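V-type ATP synthase alpha chain (Nanoarchaeum equitans Kin4-M, PDB 5BN4) is the A subunit of an archaeal V/A-type rotary ATP synthase, with a P-loop nucleotide-binding domain between beta-rich N-terminal domains and a helical C-terminal domain. Local coordinates at residues T204-I209 with H413-N418; I248-R253 with A296-G301; V316-S321 with T374-V379. One frame throughout, in Å; residues are numbered along the deposited sequence.

Contact 1 of 3, residues T204-I209 with H413-N418. With ANP (phosphoaminophosphonic acid-adenylate ester), chain C.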
loop_
_atom_site.group_PDB
_atom_site.type_symbol
_atom_site.label_atom_id
_atom_site.label_comp_id
_atom_site.label_asym_id
_atom_site.label_seq_id
_atom_site.Cartn_x
_atom_site.Cartn_y
_atom_site.Cartn_z
ATOM N N THR A 204 -30.363 -21.895 -12.890
ATOM C CA THR A 204 -29.178 -21.513 -13.648
ATOM C C THR A 204 -28.172 -22.654 -13.789
ATOM O O THR A 204 -27.741 -23.244 -12.799
ATOM C CB THR A 204 -28.494 -20.283 -13.024
ATOM O OG1 THR A 204 -29.407 -19.178 -13.034
ATOM C CG2 THR A 204 -27.247 -19.910 -13.809
ATOM N N ARG A 205 -27.797 -22.937 -15.035
ATOM C CA ARG A 205 -26.971 -24.094 -15.382
ATOM C C ARG A 205 -25.621 -24.139 -14.676
ATOM O O ARG A 205 -25.239 -25.172 -14.123
ATOM C CB ARG A 205 -26.749 -24.139 -16.895
ATOM C CG ARG A 205 -28.020 -23.954 -17.693
ATOM C CD ARG A 205 -27.762 -23.987 -19.188
ATOM N NE ARG A 205 -28.947 -23.561 -19.922
ATOM C CZ ARG A 205 -29.135 -22.331 -20.386
ATOM N NH1 ARG A 205 -28.204 -21.403 -20.209
ATOM N NH2 ARG A 205 -30.252 -22.032 -21.033
ATOM N N VAL A 206 -24.902 -23.021 -14.701
ATOM C CA VAL A 206 -23.563 -22.957 -14.123
ATOM C C VAL A 206 -23.582 -23.241 -12.619
ATOM O O VAL A 206 -22.610 -23.754 -12.061
ATOM C CB VAL A 206 -22.884 -21.594 -14.415
ATOM C CG1 VAL A 206 -23.629 -20.456 -13.729
ATOM C CG2 VAL A 206 -21.421 -21.615 -13.996
ATOM N N LEU A 207 -24.700 -22.930 -11.973
ATOM C CA LEU A 207 -24.825 -23.135 -10.536
ATOM C C LEU A 207 -25.403 -24.504 -10.211
ATOM O O LEU A 207 -25.387 -24.928 -9.058
ATOM C CB LEU A 207 -25.695 -22.042 -9.910
ATOM C CG LEU A 207 -25.225 -20.599 -10.094
ATOM C CD1 LEU A 207 -26.047 -19.657 -9.222
ATOM C CD2 LEU A 207 -23.735 -20.463 -9.797
ATOM N N ASP A 208 -25.917 -25.193 -11.225
ATOM C CA ASP A 208 -26.514 -26.509 -11.020
ATOM C C ASP A 208 -25.556 -27.636 -11.394
ATOM O O ASP A 208 -25.592 -28.715 -10.803
ATOM C CB ASP A 208 -27.815 -26.647 -11.812
ATOM C CG ASP A 208 -28.904 -25.720 -11.311
ATOM O OD1 ASP A 208 -28.814 -25.263 -10.150
ATOM O OD2 ASP A 208 -29.853 -25.452 -12.076
ATOM N N ILE A 209 -24.701 -27.380 -12.377
ATOM C CA ILE A 209 -23.768 -28.393 -12.855
ATOM C C ILE A 209 -22.335 -28.098 -12.433
ATOM O O ILE A 209 -21.678 -28.936 -11.817
ATOM C CB ILE A 209 -23.819 -28.517 -14.388
ATOM C CG1 ILE A 209 -25.189 -29.031 -14.831
ATOM C CG2 ILE A 209 -22.719 -29.439 -14.887
ATOM C CD1 ILE A 209 -25.575 -30.355 -14.208
ATOM N N HIS A 413 -20.999 -11.315 -20.862
ATOM C CA HIS A 413 -21.113 -12.752 -20.645
ATOM C C HIS A 413 -21.801 -12.988 -19.306
ATOM O O HIS A 413 -21.152 -12.989 -18.259
ATOM C CB HIS A 413 -19.719 -13.389 -20.654
ATOM C CG HIS A 413 -19.695 -14.835 -20.254
ATOM N ND1 HIS A 413 -19.895 -15.252 -18.953
ATOM C CD2 HIS A 413 -19.463 -15.954 -20.976
ATOM C CE1 HIS A 413 -19.807 -16.569 -18.899
ATOM N NE2 HIS A 413 -19.544 -17.022 -20.110
ATOM N N TYR A 414 -23.114 -13.184 -19.343
ATOM C CA TYR A 414 -23.892 -13.355 -18.122
ATOM C C TYR A 414 -24.480 -14.760 -18.015
ATOM O O TYR A 414 -25.023 -15.279 -18.989
ATOM C CB TYR A 414 -25.012 -12.320 -18.057
ATOM C CG TYR A 414 -24.537 -10.886 -18.077
ATOM C CD1 TYR A 414 -23.730 -10.387 -17.064
ATOM C CD2 TYR A 414 -24.909 -10.027 -19.102
ATOM C CE1 TYR A 414 -23.298 -9.075 -17.076
ATOM C CE2 TYR A 414 -24.484 -8.712 -19.121
ATOM C CZ TYR A 414 -23.678 -8.241 -18.106
ATOM O OH TYR A 414 -23.250 -6.931 -18.122
ATOM N N PRO A 415 -24.381 -15.380 -16.826
ATOM C CA PRO A 415 -23.734 -14.850 -15.618
ATOM C C PRO A 415 -22.210 -14.797 -15.733
ATOM O O PRO A 415 -21.600 -15.689 -16.321
ATOM C CB PRO A 415 -24.140 -15.854 -14.533
ATOM C CG PRO A 415 -25.349 -16.548 -15.077
ATOM C CD PRO A 415 -25.110 -16.628 -16.548
ATOM N N ALA A 416 -21.612 -13.753 -15.168
ATOM C CA ALA A 416 -20.170 -13.547 -15.256
ATOM C C ALA A 416 -19.390 -14.423 -14.278
ATOM O O ALA A 416 -18.419 -13.974 -13.674
ATOM C CB ALA A 416 -19.837 -12.080 -15.030
ATOM N N ILE A 417 -19.814 -15.674 -14.127
ATOM C CA ILE A 417 -19.152 -16.595 -13.213
ATOM C C ILE A 417 -17.769 -16.979 -13.722
ATOM O O ILE A 417 -17.628 -17.521 -14.818
ATOM C CB ILE A 417 -19.985 -17.874 -12.993
ATOM C CG1 ILE A 417 -21.255 -17.556 -12.202
ATOM C CG2 ILE A 417 -19.165 -18.927 -12.265
ATOM C CD1 ILE A 417 -20.998 -17.162 -10.763
ATOM N N ASN A 418 -16.747 -16.684 -12.925
ATOM C CA ASN A 418 -15.394 -17.111 -13.242
ATOM C C ASN A 418 -15.257 -18.607 -12.995
ATOM O O ASN A 418 -15.075 -19.042 -11.859
ATOM C CB ASN A 418 -14.374 -16.347 -12.399
ATOM C CG ASN A 418 -12.949 -16.561 -12.875
ATOM O OD1 ASN A 418 -12.379 -17.639 -12.702
ATOM N ND2 ASN A 418 -12.367 -15.531 -13.476
HETATM P PG ANP C . -26.103 -5.146 -7.598
HETATM O O1G ANP C . -27.325 -4.546 -8.364
HETATM O O2G ANP C . -26.601 -5.795 -6.232
HETATM O O3G ANP C . -25.083 -4.052 -7.255
HETATM P PB ANP C . -24.316 -5.973 -9.610
HETATM O O1B ANP C . -23.156 -7.007 -9.525
HETATM O O2B ANP C . -23.713 -4.565 -9.367
HETATM N N3B ANP C . -25.474 -6.390 -8.469
HETATM P PA ANP C . -26.453 -6.297 -11.368
HETATM O O1A ANP C . -26.864 -7.586 -10.624
HETATM O O2A ANP C . -27.354 -5.119 -10.854
HETATM O O3A ANP C . -24.896 -6.055 -11.031
HETATM O "O5'" ANP C . -26.560 -6.471 -12.917
HETATM C "C5'" ANP C . -25.764 -5.630 -13.759
HETATM C "C4'" ANP C . -26.132 -5.871 -15.206
HETATM O "O4'" ANP C . -25.861 -7.174 -15.575
HETATM C "C3'" ANP C . -27.612 -5.589 -15.430
HETATM O "O3'" ANP C . -27.811 -4.459 -16.136
HETATM C "C2'" ANP C . -28.124 -6.755 -16.184
HETATM O "O2'" ANP C . -28.745 -6.426 -17.384
HETATM C "C1'" ANP C . -26.901 -7.606 -16.424
HETATM N N9 ANP C . -27.134 -9.038 -16.233
HETATM C C8 ANP C . -26.782 -9.765 -15.159
HETATM N N7 ANP C . -27.150 -11.018 -15.331
HETATM C C5 ANP C . -27.749 -11.146 -16.511
HETATM C C6 ANP C . -28.321 -12.209 -17.203
HETATM N N6 ANP C . -28.331 -13.515 -16.612
HETATM N N1 ANP C . -28.857 -12.011 -18.417
HETATM C C2 ANP C . -28.859 -10.787 -18.997
HETATM N N3 ANP C . -28.310 -9.728 -18.353
HETATM C C4 ANP C . -27.751 -9.879 -17.118
#

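Contact 2 of 3, residues I248-R253 with A296-G301. With ANP (phosphoaminophosphonic acid-adenylate ester), chain C.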
loop_
_atom_site.group_PDB
_atom_site.type_symbol
_atom_site.label_atom_id
_atom_site.label_comp_id
_atom_site.label_asym_id
_atom_site.label_seq_id
_atom_site.Cartn_x
_atom_site.Cartn_y
_atom_site.Cartn_z
ATOM N N ILE A 248 -33.661 -10.909 0.941
ATOM C CA ILE A 248 -33.310 -9.812 1.831
ATOM C C ILE A 248 -32.593 -8.706 1.067
ATOM O O ILE A 248 -31.501 -8.913 0.532
ATOM C CB ILE A 248 -32.400 -10.292 2.980
ATOM C CG1 ILE A 248 -33.037 -11.476 3.709
ATOM C CG2 ILE A 248 -32.103 -9.152 3.947
ATOM C CD1 ILE A 248 -32.169 -12.057 4.807
ATOM N N GLY A 249 -33.217 -7.535 1.014
ATOM C CA GLY A 249 -32.603 -6.368 0.409
ATOM C C GLY A 249 -31.793 -5.616 1.444
ATOM O O GLY A 249 -32.300 -4.711 2.109
ATOM N N CYS A 250 -30.528 -5.996 1.583
ATOM C CA CYS A 250 -29.669 -5.447 2.624
ATOM C C CYS A 250 -28.827 -4.282 2.111
ATOM O O CYS A 250 -27.790 -4.485 1.478
ATOM C CB CYS A 250 -28.763 -6.543 3.194
ATOM S SG CYS A 250 -27.892 -6.090 4.712
ATOM N N GLY A 251 -29.285 -3.065 2.384
ATOM C CA GLY A 251 -28.536 -1.865 2.059
ATOM C C GLY A 251 -28.290 -1.646 0.580
ATOM O O GLY A 251 -27.224 -1.171 0.190
ATOM N N GLU A 252 -29.272 -1.986 -0.250
ATOM C CA GLU A 252 -29.141 -1.780 -1.689
ATOM C C GLU A 252 -30.236 -0.875 -2.246
ATOM O O GLU A 252 -30.885 -0.144 -1.501
ATOM C CB GLU A 252 -29.116 -3.117 -2.434
ATOM C CG GLU A 252 -27.946 -4.024 -2.062
ATOM C CD GLU A 252 -26.589 -3.420 -2.397
ATOM O OE1 GLU A 252 -26.530 -2.527 -3.265
ATOM O OE2 GLU A 252 -25.579 -3.837 -1.790
ATOM N N ARG A 253 -30.431 -0.925 -3.561
ATOM C CA ARG A 253 -31.365 -0.030 -4.240
ATOM C C ARG A 253 -32.829 -0.362 -3.957
ATOM O O ARG A 253 -33.208 -1.531 -3.869
ATOM C CB ARG A 253 -31.116 -0.042 -5.751
ATOM C CG ARG A 253 -29.728 0.428 -6.157
ATOM C CD ARG A 253 -29.530 0.334 -7.663
ATOM N NE ARG A 253 -28.172 0.700 -8.057
ATOM C CZ ARG A 253 -27.158 -0.156 -8.126
ATOM N NH1 ARG A 253 -27.344 -1.434 -7.829
ATOM N NH2 ARG A 253 -25.954 0.266 -8.492
ATOM N N ALA A 296 -30.252 -6.030 11.406
ATOM C CA ALA A 296 -31.513 -6.623 11.837
ATOM C C ALA A 296 -32.168 -7.444 10.730
ATOM O O ALA A 296 -32.701 -8.521 10.988
ATOM C CB ALA A 296 -32.467 -5.545 12.338
ATOM N N SER A 297 -32.117 -6.938 9.500
ATOM C CA SER A 297 -32.733 -7.617 8.362
ATOM C C SER A 297 -32.085 -8.972 8.110
ATOM O O SER A 297 -32.750 -9.932 7.714
ATOM C CB SER A 297 -32.628 -6.759 7.101
ATOM O OG SER A 297 -31.300 -6.755 6.604
ATOM N N ILE A 298 -30.778 -9.036 8.339
ATOM C CA ILE A 298 -30.027 -10.272 8.188
ATOM C C ILE A 298 -30.508 -11.324 9.187
ATOM O O ILE A 298 -30.862 -12.440 8.805
ATOM C CB ILE A 298 -28.519 -10.021 8.373
ATOM C CG1 ILE A 298 -27.995 -9.110 7.260
ATOM C CG2 ILE A 298 -27.754 -11.329 8.378
ATOM C CD1 ILE A 298 -28.136 -9.697 5.870
ATOM N N TYR A 299 -30.530 -10.956 10.463
ATOM C CA TYR A 299 -30.988 -11.855 11.517
ATOM C C TYR A 299 -32.477 -12.173 11.385
ATOM O O TYR A 299 -32.905 -13.296 11.659
ATOM C CB TYR A 299 -30.692 -11.259 12.896
ATOM C CG TYR A 299 -29.218 -11.219 13.248
ATOM C CD1 TYR A 299 -28.378 -10.260 12.700
ATOM C CD2 TYR A 299 -28.670 -12.139 14.133
ATOM C CE1 TYR A 299 -27.033 -10.220 13.017
ATOM C CE2 TYR A 299 -27.324 -12.106 14.458
ATOM C CZ TYR A 299 -26.511 -11.143 13.896
ATOM O OH TYR A 299 -25.173 -11.099 14.211
ATOM N N LEU A 300 -33.256 -11.183 10.959
ATOM C CA LEU A 300 -34.697 -11.345 10.786
ATOM C C LEU A 300 -35.026 -12.396 9.730
ATOM O O LEU A 300 -35.815 -13.310 9.973
ATOM C CB LEU A 300 -35.336 -10.013 10.394
ATOM C CG LEU A 300 -36.863 -9.955 10.359
ATOM C CD1 LEU A 300 -37.384 -9.231 11.590
ATOM C CD2 LEU A 300 -37.351 -9.284 9.085
ATOM N N GLY A 301 -34.420 -12.258 8.555
ATOM C CA GLY A 301 -34.642 -13.193 7.468
ATOM C C GLY A 301 -34.156 -14.588 7.807
ATOM O O GLY A 301 -34.719 -15.583 7.349
HETATM P PG ANP C . -26.103 -5.146 -7.598
HETATM O O1G ANP C . -27.325 -4.546 -8.364
HETATM O O2G ANP C . -26.601 -5.795 -6.232
HETATM O O3G ANP C . -25.083 -4.052 -7.255
HETATM P PB ANP C . -24.316 -5.973 -9.610
HETATM O O1B ANP C . -23.156 -7.007 -9.525
HETATM O O2B ANP C . -23.713 -4.565 -9.367
HETATM N N3B ANP C . -25.474 -6.390 -8.469
HETATM P PA ANP C . -26.453 -6.297 -11.368
HETATM O O1A ANP C . -26.864 -7.586 -10.624
HETATM O O2A ANP C . -27.354 -5.119 -10.854
HETATM O O3A ANP C . -24.896 -6.055 -11.031
HETATM O "O5'" ANP C . -26.560 -6.471 -12.917
HETATM C "C5'" ANP C . -25.764 -5.630 -13.759
HETATM C "C4'" ANP C . -26.132 -5.871 -15.206
HETATM O "O4'" ANP C . -25.861 -7.174 -15.575
HETATM C "C3'" ANP C . -27.612 -5.589 -15.430
HETATM O "O3'" ANP C . -27.811 -4.459 -16.136
HETATM C "C2'" ANP C . -28.124 -6.755 -16.184
HETATM O "O2'" ANP C . -28.745 -6.426 -17.384
HETATM C "C1'" ANP C . -26.901 -7.606 -16.424
HETATM N N9 ANP C . -27.134 -9.038 -16.233
HETATM C C8 ANP C . -26.782 -9.765 -15.159
HETATM N N7 ANP C . -27.150 -11.018 -15.331
HETATM C C5 ANP C . -27.749 -11.146 -16.511
HETATM C C6 ANP C . -28.321 -12.209 -17.203
HETATM N N6 ANP C . -28.331 -13.515 -16.612
HETATM N N1 ANP C . -28.857 -12.011 -18.417
HETATM C C2 ANP C . -28.859 -10.787 -18.997
HETATM N N3 ANP C . -28.310 -9.728 -18.353
HETATM C C4 ANP C . -27.751 -9.879 -17.118
#

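Contact 3 of 3, residues V316-S321 with T374-V379. With ANP (phosphoaminophosphonic acid-adenylate ester), chain C.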
loop_
_atom_site.group_PDB
_atom_site.type_symbol
_atom_site.label_atom_id
_atom_site.label_comp_id
_atom_site.label_asym_id
_atom_site.label_seq_id
_atom_site.Cartn_x
_atom_site.Cartn_y
_atom_site.Cartn_z
ATOM N N VAL A 316 -34.841 -21.146 1.208
ATOM C CA VAL A 316 -33.637 -20.504 0.691
ATOM C C VAL A 316 -33.626 -19.014 1.040
ATOM O O VAL A 316 -34.653 -18.339 0.964
ATOM C CB VAL A 316 -33.473 -20.717 -0.835
ATOM C CG1 VAL A 316 -34.641 -20.117 -1.600
ATOM C CG2 VAL A 316 -32.151 -20.135 -1.322
ATOM N N VAL A 317 -32.463 -18.515 1.444
ATOM C CA VAL A 317 -32.314 -17.111 1.805
ATOM C C VAL A 317 -31.252 -16.433 0.943
ATOM O O VAL A 317 -30.092 -16.843 0.936
ATOM C CB VAL A 317 -31.948 -16.943 3.302
ATOM C CG1 VAL A 317 -31.509 -15.518 3.595
ATOM C CG2 VAL A 317 -33.119 -17.334 4.190
ATOM N N ASN A 318 -31.662 -15.400 0.211
ATOM C CA ASN A 318 -30.736 -14.591 -0.575
ATOM C C ASN A 318 -30.462 -13.254 0.105
ATOM O O ASN A 318 -31.380 -12.463 0.327
ATOM C CB ASN A 318 -31.290 -14.353 -1.982
ATOM C CG ASN A 318 -31.560 -15.643 -2.731
ATOM O OD1 ASN A 318 -32.623 -16.248 -2.587
ATOM N ND2 ASN A 318 -30.599 -16.068 -3.545
ATOM N N ALA A 319 -29.199 -13.003 0.436
ATOM C CA ALA A 319 -28.817 -11.771 1.118
ATOM C C ALA A 319 -28.024 -10.841 0.203
ATOM O O ALA A 319 -26.856 -11.092 -0.094
ATOM C CB ALA A 319 -28.019 -12.087 2.378
ATOM N N ASP A 320 -28.668 -9.762 -0.232
ATOM C CA ASP A 320 -28.059 -8.832 -1.177
ATOM C C ASP A 320 -28.030 -7.410 -0.619
ATOM O O ASP A 320 -29.042 -6.711 -0.646
ATOM C CB ASP A 320 -28.824 -8.865 -2.505
ATOM C CG ASP A 320 -28.280 -7.881 -3.524
ATOM O OD1 ASP A 320 -27.074 -7.560 -3.467
ATOM O OD2 ASP A 320 -29.062 -7.432 -4.389
ATOM N N SER A 321 -26.877 -6.985 -0.103
ATOM C CA SER A 321 -25.698 -7.841 0.007
ATOM C C SER A 321 -25.102 -7.747 1.410
ATOM O O SER A 321 -25.389 -6.809 2.154
ATOM C CB SER A 321 -24.647 -7.479 -1.047
ATOM O OG SER A 321 -23.969 -6.281 -0.718
ATOM N N THR A 374 -30.998 -23.035 3.096
ATOM C CA THR A 374 -29.872 -22.704 2.233
ATOM C C THR A 374 -29.665 -21.194 2.200
ATOM O O THR A 374 -30.592 -20.440 1.906
ATOM C CB THR A 374 -30.086 -23.222 0.800
ATOM O OG1 THR A 374 -30.203 -24.649 0.819
ATOM C CG2 THR A 374 -28.919 -22.826 -0.088
ATOM N N ILE A 375 -28.448 -20.758 2.506
ATOM C CA ILE A 375 -28.137 -19.334 2.565
ATOM C C ILE A 375 -27.169 -18.904 1.467
ATOM O O ILE A 375 -26.022 -19.347 1.428
ATOM C CB ILE A 375 -27.535 -18.946 3.931
ATOM C CG1 ILE A 375 -28.532 -19.225 5.056
ATOM C CG2 ILE A 375 -27.119 -17.484 3.934
ATOM C CD1 ILE A 375 -28.019 -18.847 6.429
ATOM N N ILE A 376 -27.639 -18.034 0.581
ATOM C CA ILE A 376 -26.792 -17.472 -0.462
ATOM C C ILE A 376 -26.453 -16.030 -0.101
ATOM O O ILE A 376 -27.347 -15.205 0.089
ATOM C CB ILE A 376 -27.492 -17.500 -1.835
ATOM C CG1 ILE A 376 -28.161 -18.857 -2.076
ATOM C CG2 ILE A 376 -26.508 -17.166 -2.946
ATOM C CD1 ILE A 376 -27.215 -20.037 -1.999
ATOM N N GLY A 377 -25.162 -15.727 -0.003
ATOM C CA GLY A 377 -24.726 -14.408 0.418
ATOM C C GLY A 377 -23.933 -13.646 -0.626
ATOM O O GLY A 377 -22.870 -14.086 -1.060
ATOM N N ALA A 378 -24.450 -12.491 -1.029
ATOM C CA ALA A 378 -23.748 -11.632 -1.971
ATOM C C ALA A 378 -22.747 -10.749 -1.233
ATOM O O ALA A 378 -23.037 -10.237 -0.153
ATOM C CB ALA A 378 -24.734 -10.779 -2.754
ATOM N N VAL A 379 -21.564 -10.584 -1.815
ATOM C CA VAL A 379 -20.542 -9.720 -1.238
ATOM C C VAL A 379 -20.179 -8.636 -2.246
ATOM O O VAL A 379 -20.075 -8.906 -3.439
ATOM C CB VAL A 379 -19.268 -10.507 -0.867
ATOM C CG1 VAL A 379 -18.380 -9.678 0.049
ATOM C CG2 VAL A 379 -19.627 -11.825 -0.202
HETATM P PG ANP C . -26.103 -5.146 -7.598
HETATM O O1G ANP C . -27.325 -4.546 -8.364
HETATM O O2G ANP C . -26.601 -5.795 -6.232
HETATM O O3G ANP C . -25.083 -4.052 -7.255
HETATM P PB ANP C . -24.316 -5.973 -9.610
HETATM O O1B ANP C . -23.156 -7.007 -9.525
HETATM O O2B ANP C . -23.713 -4.565 -9.367
HETATM N N3B ANP C . -25.474 -6.390 -8.469
HETATM P PA ANP C . -26.453 -6.297 -11.368
HETATM O O1A ANP C . -26.864 -7.586 -10.624
HETATM O O2A ANP C . -27.354 -5.119 -10.854
HETATM O O3A ANP C . -24.896 -6.055 -11.031
HETATM O "O5'" ANP C . -26.560 -6.471 -12.917
HETATM C "C5'" ANP C . -25.764 -5.630 -13.759
HETATM C "C4'" ANP C . -26.132 -5.871 -15.206
HETATM O "O4'" ANP C . -25.861 -7.174 -15.575
HETATM C "C3'" ANP C . -27.612 -5.589 -15.430
HETATM O "O3'" ANP C . -27.811 -4.459 -16.136
HETATM C "C2'" ANP C . -28.124 -6.755 -16.184
HETATM O "O2'" ANP C . -28.745 -6.426 -17.384
HETATM C "C1'" ANP C . -26.901 -7.606 -16.424
HETATM N N9 ANP C . -27.134 -9.038 -16.233
HETATM C C8 ANP C . -26.782 -9.765 -15.159
HETATM N N7 ANP C . -27.150 -11.018 -15.331
HETATM C C5 ANP C . -27.749 -11.146 -16.511
HETATM C C6 ANP C . -28.321 -12.209 -17.203
HETATM N N6 ANP C . -28.331 -13.515 -16.612
HETATM N N1 ANP C . -28.857 -12.011 -18.417
HETATM C C2 ANP C . -28.859 -10.787 -18.997
HETATM N N3 ANP C . -28.310 -9.728 -18.353
HETATM C C4 ANP C . -27.751 -9.879 -17.118
#

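Contact 1 of 3, residues T204-I209 with H413-N418
Behind V206, which meets I417 and P415, and L207, which meets I417, the backbone oxygen of R205 is gripped by two amides. I209 N donates to R205 O at 2.9 Å. D208 N donates to the same oxygen at 3.0 Å. These bonds close the first turn of a short, weakly bonded helix and present V206 and L207 to the loop 413-418. The meeting itself is apolar. V206 lies against I417 through both of its methyl groups. Its CG2 is 3.9 Å from I417 CG2. CG1 sits between the backbone N and the carbonyl carbon (chi1 65°) and meets I417 CG1 at 4.0 Å. The two side chains cross at a slant. L207 adds a looser touch, with CD2 4.4 Å from I417 CD1. T204, just before the turn, uses its methyl group, not its hydroxyl: CG2 is 4.1 Å from P415 CG, and the two side chains run past each other in opposite directions. P415 follows a cis peptide bond. Y414, on the other side of that bond, turns its ring to ANP, nearly parallel to the adenine plane. ANP N9 stands 3.6 Å above the ring plane, over its centre, and Y414 CB is 3.4 Å from ANP C5. Outside the segments, Q491 joins the two sides: its side chain accepts from R205 N, its backbone bonds to Y414, and its O also bonds to ANP. R205 also forms a salt bridge with D498. No hydrogen bond runs directly between the two segments. The fit of V206, L207 and T204 on P415 and I417 therefore rests on buried hydrocarbon, while polar bonds through Q491 probably help to place the loop that sets the Y414 ring face against the adenine.

Contact 2 of 3, residues I248-R253 with A296-G301
Beyond I248 and C250, which pack on helix 296-301, R253 turns the edge of its flat guanidinium to ANP. The phosphorus PG lies in the guanidinium plane, and R253 NH1 is 3.2 Å from ANP O1G. The extended chain, CG to NE, carries the guanidinium to the gamma phosphate. E256 makes a salt bridge to R253 NH1, and T299 O of the neighbouring NEQ263 chain accepts from R253 NH2. The ring of Y299 is on the far side of the helix, in a cation-pi contact with R185. Between these two flat groups, a helix of a beta-alpha-beta crossover packs on the central sheet of the P-loop domain: helix 292-309 links parallel strands 280-285 and 314-320, which flank strand 244-250. Strand 248-250 and helix 296-301 run nearly antiparallel, at 165°, with their axes 8.7 Å apart. I248 brings two branches to the helix. Its CD1 reaches the backbone, 3.6 Å from S297 O and 3.8 Å from G301 CA. G301 has no side chain, and so the methyl group can come right up to the helix. I248 CG2 meets S297 OG at 3.7 Å. C250 SG, opposite the backbone N (chi1 -168°), points to the same helix and lies 3.8 Å from I298 CD1. It is 4.0 Å from S297 OG, but that hydroxyl is bonded to R294 O, one turn back in the helix. No hydrogen bond crosses between the segments. The chain thus has two characters within six residues. Its strand half is buried against the helix by methyl groups and sulfur. Its loop half is tied through R253 to the gamma-phosphate end of ANP, to E256 and to the neighbouring subunit.

Contact 3 of 3, residues V316-S321 with T374-V379
V316-S321 and T374-V379 are neighbouring parallel strands in the central sheet of the P-loop nucleotide-binding domain. Four backbone hydrogen bonds join them. V317 N donates to T374 O at 2.7 Å, and I376 N returns to V317 O at 2.7 Å. A319 N then donates to I376 O at 2.9 Å, and A378 N to A319 O at 2.9 Å. All are nearly straight, with angles at hydrogen of 162° to 167°. V316, N318, T374 and I376 share one face. There N318 and I376 lie side by side, with N318 ND2 3.8 Å from I376 CB. V317, A319 and I375 point to the other face. At the strand end, a cis peptide bond joins D320 to S321, and S321 CB packs 3.7 Å from A378 CB. Helices cover both faces: N233 of helix 229-239 bonds N318 ND2, and F356 of helix 349-357 touches A319 and I375. S321 OG is bonded to S380 and E252, and D320 OD2 to T230 and Y247. D320 is placed as a Walker B aspartate would be, its side chain about 4 Å from the magnesium ion and its OD1 3.3 Å from ANP O2G.

In the fold
All three contacts belong to the nucleotide-binding domain, and all three touch ANP: contact 1 at the adenine and ribose, contacts 2 and 3 both at the gamma phosphate. D320 of contact 3 is also near the magnesium ion. Contacts 2 and 3 are close, with centres 10 Å apart, because strands 244-250 and 314-320 are neighbours in the sheet. There I248 N is 2.8 Å from N318 O, and C250 N is 2.8 Å from D320 O, both probable hydrogen bonds. Contact 1 touches neither of the others. Its nearest atoms are about 7 Å from contact 3 and about 12 Å from contact 2. ANP reaches from Y414 at its base to R253 and D320 at its gamma phosphate.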